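Local coordinates for protein putative 4-hydroxybenzoyl-CoA thioesterase (Geobacillus stearothermophilus, PDB 2OIW) that probably hydrolyses acyl-CoA thioesters, as a predicted thioesterase of the hot-dog fold related to 4-hydroxybenzoyl-CoA thioesterases, at residues Pro118-Asp121 with Asp122-Val125; Gln65-Tyr68 with Gly69-Val72. All blocks are in the same frame, centred on the assembly; numbering follows the deposited sequence.

Contact 1: residues Pro118-Asp121 with Asp122-Val125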
ATOM      1  N   PRO A 118      14.667 -21.726 -18.903  1.00 27.38           N
ATOM      2  CA  PRO A 118      14.826 -21.063 -20.187  1.00 27.63           C
ATOM      3  C   PRO A 118      13.470 -20.678 -20.778  1.00 27.84           C
ATOM      4  O   PRO A 118      12.596 -21.543 -20.996  1.00 27.46           O
ATOM      5  CB  PRO A 118      15.537 -22.122 -21.037  1.00 27.15           C
ATOM      6  CG  PRO A 118      16.417 -22.830 -20.041  1.00 27.49           C
ATOM      7  CD  PRO A 118      15.587 -22.875 -18.757  1.00 27.31           C
ATOM      8  N   ILE A 119      13.302 -19.376 -20.986  1.00 27.27           N
ATOM      9  CA  ILE A 119      12.087 -18.827 -21.547  1.00 27.45           C
ATOM     10  C   ILE A 119      11.711 -19.616 -22.803  1.00 28.08           C
ATOM     11  O   ILE A 119      12.513 -19.729 -23.715  1.00 28.01           O
ATOM     12  CB  ILE A 119      12.287 -17.350 -21.889  1.00 26.98           C
ATOM     13  CG1 ILE A 119      12.696 -16.578 -20.626  1.00 25.98           C
ATOM     14  CG2 ILE A 119      11.050 -16.786 -22.569  1.00 26.96           C
ATOM     15  CD1 ILE A 119      13.011 -15.113 -20.857  1.00 23.24           C
ATOM     16  N   PRO A 120      10.510 -20.224 -22.831  1.00 28.67           N
ATOM     17  CA  PRO A 120      10.166 -20.998 -24.038  1.00 29.25           C
ATOM     18  C   PRO A 120      10.171 -20.124 -25.303  1.00 29.41           C
ATOM     19  O   PRO A 120       9.913 -18.914 -25.232  1.00 28.80           O
ATOM     20  CB  PRO A 120       8.749 -21.529 -23.739  1.00 29.20           C
ATOM     21  CG  PRO A 120       8.623 -21.498 -22.249  1.00 28.92           C
ATOM     22  CD  PRO A 120       9.456 -20.294 -21.805  1.00 28.96           C
ATOM     23  N   ASP A 121      10.456 -20.746 -26.443  1.00 30.42           N
ATOM     24  CA  ASP A 121      10.636 -20.009 -27.695  1.00 31.13           C
ATOM     25  C   ASP A 121       9.425 -19.170 -28.112  1.00 31.20           C
ATOM     26  O   ASP A 121       9.599 -18.023 -28.562  1.00 30.73           O
ATOM     27  CB  ASP A 121      11.098 -20.934 -28.830  1.00 32.27           C
ATOM     28  CG  ASP A 121      12.606 -20.871 -29.056  1.00 34.65           C
ATOM     29  OD1 ASP A 121      13.217 -19.790 -28.865  1.00 37.56           O
ATOM     30  OD2 ASP A 121      13.184 -21.902 -29.450  1.00 38.97           O
ATOM     31  N   ASP A 122       8.216 -19.721 -27.941  1.00 31.30           N
ATOM     32  CA  ASP A 122       7.003 -18.998 -28.320  1.00 31.91           C
ATOM     33  C   ASP A 122       6.965 -17.620 -27.613  1.00 31.31           C
ATOM     34  O   ASP A 122       6.668 -16.591 -28.241  1.00 31.26           O
ATOM     35  CB  ASP A 122       5.708 -19.858 -28.154  1.00 32.88           C
ATOM     36  CG  ASP A 122       5.242 -20.015 -26.676  1.00 35.87           C
ATOM     37  OD1 ASP A 122       5.535 -21.065 -26.062  1.00 39.98           O
ATOM     38  OD2 ASP A 122       4.554 -19.112 -26.127  1.00 40.84           O
ATOM     39  N   ILE A 123       7.342 -17.600 -26.330  1.00 30.15           N
ATOM     40  CA  ILE A 123       7.402 -16.366 -25.546  1.00 29.64           C
ATOM     41  C   ILE A 123       8.476 -15.402 -26.068  1.00 28.54           C
ATOM     42  O   ILE A 123       8.245 -14.194 -26.134  1.00 27.99           O
ATOM     43  CB  ILE A 123       7.711 -16.654 -24.045  1.00 29.79           C
ATOM     44  CG1 ILE A 123       6.785 -17.728 -23.485  1.00 30.30           C
ATOM     45  CG2 ILE A 123       7.671 -15.376 -23.227  1.00 29.42           C
ATOM     46  CD1 ILE A 123       5.627 -17.201 -22.774  1.00 30.54           C
ATOM     47  N   ARG A 124       9.653 -15.943 -26.404  1.00 27.94           N
ATOM     48  CA  ARG A 124      10.784 -15.133 -26.897  1.00 26.95           C
ATOM     49  C   ARG A 124      10.379 -14.322 -28.117  1.00 27.03           C
ATOM     50  O   ARG A 124      10.650 -13.129 -28.206  1.00 25.83           O
ATOM     51  CB  ARG A 124      11.969 -16.025 -27.265  1.00 26.89           C
ATOM     52  CG  ARG A 124      12.712 -16.593 -26.088  1.00 26.42           C
ATOM     53  CD  ARG A 124      13.959 -17.384 -26.517  1.00 26.37           C
ATOM     54  NE  ARG A 124      14.438 -18.139 -25.368  1.00 26.88           N
ATOM     55  CZ  ARG A 124      15.208 -17.638 -24.405  1.00 27.09           C
ATOM     56  NH1 ARG A 124      15.647 -16.370 -24.464  1.00 24.98           N
ATOM     57  NH2 ARG A 124      15.546 -18.413 -23.383  1.00 26.42           N
ATOM     58  N   VAL A 125       9.730 -15.002 -29.062  1.00 27.22           N
ATOM     59  CA  VAL A 125       9.183 -14.352 -30.250  1.00 28.02           C
ATOM     60  C   VAL A 125       8.268 -13.187 -29.871  1.00 28.29           C
ATOM     61  O   VAL A 125       8.409 -12.076 -30.406  1.00 28.20           O
ATOM     62  CB  VAL A 125       8.396 -15.341 -31.117  1.00 27.67           C
ATOM     63  CG1 VAL A 125       8.053 -14.700 -32.469  1.00 29.52           C
ATOM     64  CG2 VAL A 125       9.186 -16.622 -31.301  1.00 27.93           C
TER
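The guanidinium group of Arg-124 lies over the branched carbon of Ile-119, whose CB sits 3.7 Å from NH2 on one face of the flat group and offset toward its rim. The arginine gets there by extending back past the start of its own helix: CG stands beside the backbone N (chi1 -74°), and the chain then runs extended from CG to NE. On the way it passes Asp-121, whose OD1 comes within 3.4 Å of Arg-124 CD. The two charged groups do not pair, since OD1 of Asp-121 and NE of Arg-124 remain 4.1 Å apart and the carboxylate and guanidinium planes are turned 75° from each other, although at that distance the opposite charges probably still attract. The far end is held by the carbonyls of Gly-82 and Asn-83, which accept hydrogen bonds from NH1 and NH2. With an alanine in its place, these carbonyls would probably lose the N-H donors of the guanidinium, and CB of Ile-119 its flat cover. Ile-119 CG2 also meets Ile-123 CB at 3.7 Å, the two side chains crossing at about a right angle, and both isoleucines pack on Phe-42 of helix 36-42. The backbone supplies the frame. Pro-120 O accepts the N-H of Arg-124 at 3.2 Å and, weakly, that of Ile-123, while Val-125 N bonds to Asp-121 O at 3.1 Å. This is the first turn of an alpha-helix with a proline at its N-cap position, here opening helix 121-128 against the end of strand 72-81 and the loop that follows it in the hot-dog fold.

Contact 2: residues Gln65-Tyr68 with Gly69-Val72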
ATOM      1  N   GLN A  65       8.975  15.183  -9.719  1.00 21.47           N
ATOM      2  CA  GLN A  65       7.893  14.767  -8.838  1.00 22.75           C
ATOM      3  C   GLN A  65       6.586  14.618  -9.605  1.00 22.83           C
ATOM      4  O   GLN A  65       6.357  15.257 -10.653  1.00 20.79           O
ATOM      5  CB  GLN A  65       7.713  15.751  -7.688  1.00 23.39           C
ATOM      6  CG  GLN A  65       8.954  15.910  -6.804  1.00 27.54           C
ATOM      7  CD  GLN A  65       9.246  14.701  -5.902  1.00 32.73           C
ATOM      8  OE1 GLN A  65       8.511  13.710  -5.887  1.00 36.69           O
ATOM      9  NE2 GLN A  65      10.332  14.792  -5.143  1.00 36.16           N
HETATM   10  N   MSE A  66       5.735  13.753  -9.085  1.00 22.42           N
HETATM   11  CA  MSE A  66       4.420  13.602  -9.657  1.00 25.06           C
HETATM   12  C   MSE A  66       3.342  13.950  -8.639  1.00 23.64           C
HETATM   13  O   MSE A  66       3.603  14.028  -7.432  1.00 22.82           O
HETATM   14  CB  MSE A  66       4.249  12.191 -10.217  1.00 24.88           C
HETATM   15  CG  MSE A  66       5.039  11.974 -11.508  1.00 24.81           C
HETATM   16 SE   MSE A  66       4.950  10.085 -12.083  1.00 33.33          SE
HETATM   17  CE  MSE A  66       6.222   9.347 -10.735  1.00 22.41           C
ATOM     18  N   TYR A  67       2.144  14.170  -9.150  1.00 23.47           N
ATOM     19  CA  TYR A  67       1.057  14.763  -8.379  1.00 23.86           C
ATOM     20  C   TYR A  67      -0.225  13.968  -8.505  1.00 22.47           C
ATOM     21  O   TYR A  67      -0.528  13.449  -9.574  1.00 22.26           O
ATOM     22  CB  TYR A  67       0.838  16.222  -8.846  1.00 25.21           C
ATOM     23  CG  TYR A  67       2.082  17.022  -8.543  1.00 28.81           C
ATOM     24  CD1 TYR A  67       2.407  17.324  -7.211  1.00 31.37           C
ATOM     25  CD2 TYR A  67       2.992  17.365  -9.547  1.00 29.55           C
ATOM     26  CE1 TYR A  67       3.571  18.007  -6.888  1.00 32.75           C
ATOM     27  CE2 TYR A  67       4.162  18.076  -9.242  1.00 32.11           C
ATOM     28  CZ  TYR A  67       4.448  18.378  -7.893  1.00 32.42           C
ATOM     29  OH  TYR A  67       5.602  19.048  -7.519  1.00 33.17           O
ATOM     30  N   TYR A  68      -0.983  13.892  -7.417  1.00 20.74           N
ATOM     31  CA  TYR A  68      -2.366  13.447  -7.521  1.00 20.39           C
ATOM     32  C   TYR A  68      -3.146  14.457  -8.382  1.00 19.89           C
ATOM     33  O   TYR A  68      -2.916  15.645  -8.249  1.00 19.68           O
ATOM     34  CB  TYR A  68      -2.982  13.372  -6.105  1.00 20.09           C
ATOM     35  CG  TYR A  68      -4.471  13.149  -6.084  1.00 20.04           C
ATOM     36  CD1 TYR A  68      -5.011  11.971  -6.577  1.00 16.37           C
ATOM     37  CD2 TYR A  68      -5.340  14.114  -5.551  1.00 18.12           C
ATOM     38  CE1 TYR A  68      -6.370  11.757  -6.559  1.00 17.03           C
ATOM     39  CE2 TYR A  68      -6.696  13.903  -5.523  1.00 18.96           C
ATOM     40  CZ  TYR A  68      -7.206  12.732  -6.054  1.00 17.33           C
ATOM     41  OH  TYR A  68      -8.549  12.512  -6.033  1.00 19.11           O
ATOM     42  N   GLY A  69      -4.063  13.995  -9.239  1.00 19.18           N
ATOM     43  CA  GLY A  69      -4.977  14.904  -9.976  1.00 19.37           C
ATOM     44  C   GLY A  69      -4.814  14.936 -11.488  1.00 19.09           C
ATOM     45  O   GLY A  69      -5.645  15.503 -12.206  1.00 19.67           O
ATOM     46  N   GLN A  70      -3.717  14.340 -11.960  0.50 19.08           N
ATOM     47  CA  GLN A  70      -3.388  14.221 -13.375  0.50 18.75           C
ATOM     48  C   GLN A  70      -3.011  12.760 -13.608  0.50 18.46           C
ATOM     49  O   GLN A  70      -2.304  12.160 -12.783  0.50 18.20           O
ATOM     50  CB  GLN A  70      -2.171  15.093 -13.724  0.50 18.43           C
ATOM     51  CG  GLN A  70      -2.284  16.584 -13.425  0.50 19.52           C
ATOM     52  CD  GLN A  70      -0.929  17.310 -13.486  0.50 19.47           C
ATOM     53  OE1 GLN A  70      -0.199  17.412 -12.484  0.50 19.24           O
ATOM     54  NE2 GLN A  70      -0.582  17.785 -14.673  0.50 20.38           N
ATOM     55  N   ASP A  71      -3.447  12.184 -14.730  1.00 17.80           N
ATOM     56  CA  ASP A  71      -3.088  10.791 -15.064  1.00 17.69           C
ATOM     57  C   ASP A  71      -1.586  10.646 -15.320  1.00 17.17           C
ATOM     58  O   ASP A  71      -0.895  11.621 -15.581  1.00 16.51           O
ATOM     59  CB  ASP A  71      -3.907  10.287 -16.265  1.00 17.66           C
ATOM     60  CG  ASP A  71      -5.332   9.947 -15.865  1.00 19.79           C
ATOM     61  OD1 ASP A  71      -5.624   9.927 -14.636  1.00 19.57           O
ATOM     62  OD2 ASP A  71      -6.148   9.684 -16.765  1.00 20.94           O
ATOM     63  N   VAL A  72      -1.090   9.426 -15.204  1.00 16.64           N
ATOM     64  CA  VAL A  72       0.306   9.119 -15.523  1.00 16.42           C
ATOM     65  C   VAL A  72       0.278   7.970 -16.504  1.00 15.76           C
ATOM     66  O   VAL A  72      -0.718   7.234 -16.571  1.00 15.25           O
ATOM     67  CB  VAL A  72       1.123   8.703 -14.282  1.00 17.22           C
ATOM     68  CG1 VAL A  72       1.092   9.822 -13.219  1.00 16.34           C
ATOM     69  CG2 VAL A  72       0.650   7.356 -13.724  1.00 16.02           C
TER
HETATM   70  O   HOH W   1      -2.213  17.637 -10.187  1.00 35.65           O
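The backbone reverses through a type II beta turn from Tyr-67 to Gln-70, with Tyr-68 and Gly-69 at its two central positions, and so links two strands of the hot-dog fold, 53-62 and 72-81. Gly-69 has a positive phi of 115°, at which a side chain would be jammed against the carbonyl oxygen of Tyr-68. No direct hydrogen bond joins the two halves of the loop; instead, the side-chain NE2 of Gln-94 bonds to both Tyr-67 O and Gln-70 O, bridging the ends of the turn. Inside the loop, the selenium of Met-66, a selenomethionine, touches Val-72 CG1 at 4.0 Å. The two side chains cross at about a right angle, and both pack against Trp-30 of helix 27-34 and Ile-92 of strand 85-94, which joins the loop to that helix and strand by apolar contact. Tyr-68 has CG anti to the backbone N (chi1 170°), which lays its ring beside the peptide that follows, Gly-69 N lying 3.3 Å from Tyr-68 CG and Gly-69 CA over one ring face. The ring meets that of His-36 of the second subunit, the planes about 85° apart, and also packs on Phe-39 of that subunit, so the turn takes part in the subunit interface. The side chain of Tyr-68 lies about 10 Å from the magnesium ion at the site containing Ser-14 and Thr-16. Tyr-67 meets His-21 in a similarly steep ring contact. In the conformer of Gln-70 described here, one of two, OE1 comes 4.0 Å from Tyr-67 CB, and a single water donates to both Tyr-68 O (2.9 Å) and Gln-70 OE1 (3.1 Å).

Followed from the N terminus, the chain reaches contact 2 first, where residues 65-72 close the connection between strands 53-62 and 72-81. It then runs through strands 72-81, 85-94 and 97-110 and the short strand 115-116 before contact 1, residues 118-125, joins the loop to the first turn of helix 121-128. The two contacts thus stand in series, neither nested nor crossed, on opposite sides of the chain's centre, with their centres about 36 Å apart. Strand 72-81 connects them: it begins with Val-72 in contact 2, while Ile-81 at its other end touches Ile-119 and Arg-124 of contact 1. A beta turn and a helix N-terminus thus meet the two ends of one strand, near helices 27-34 and 36-42 respectively.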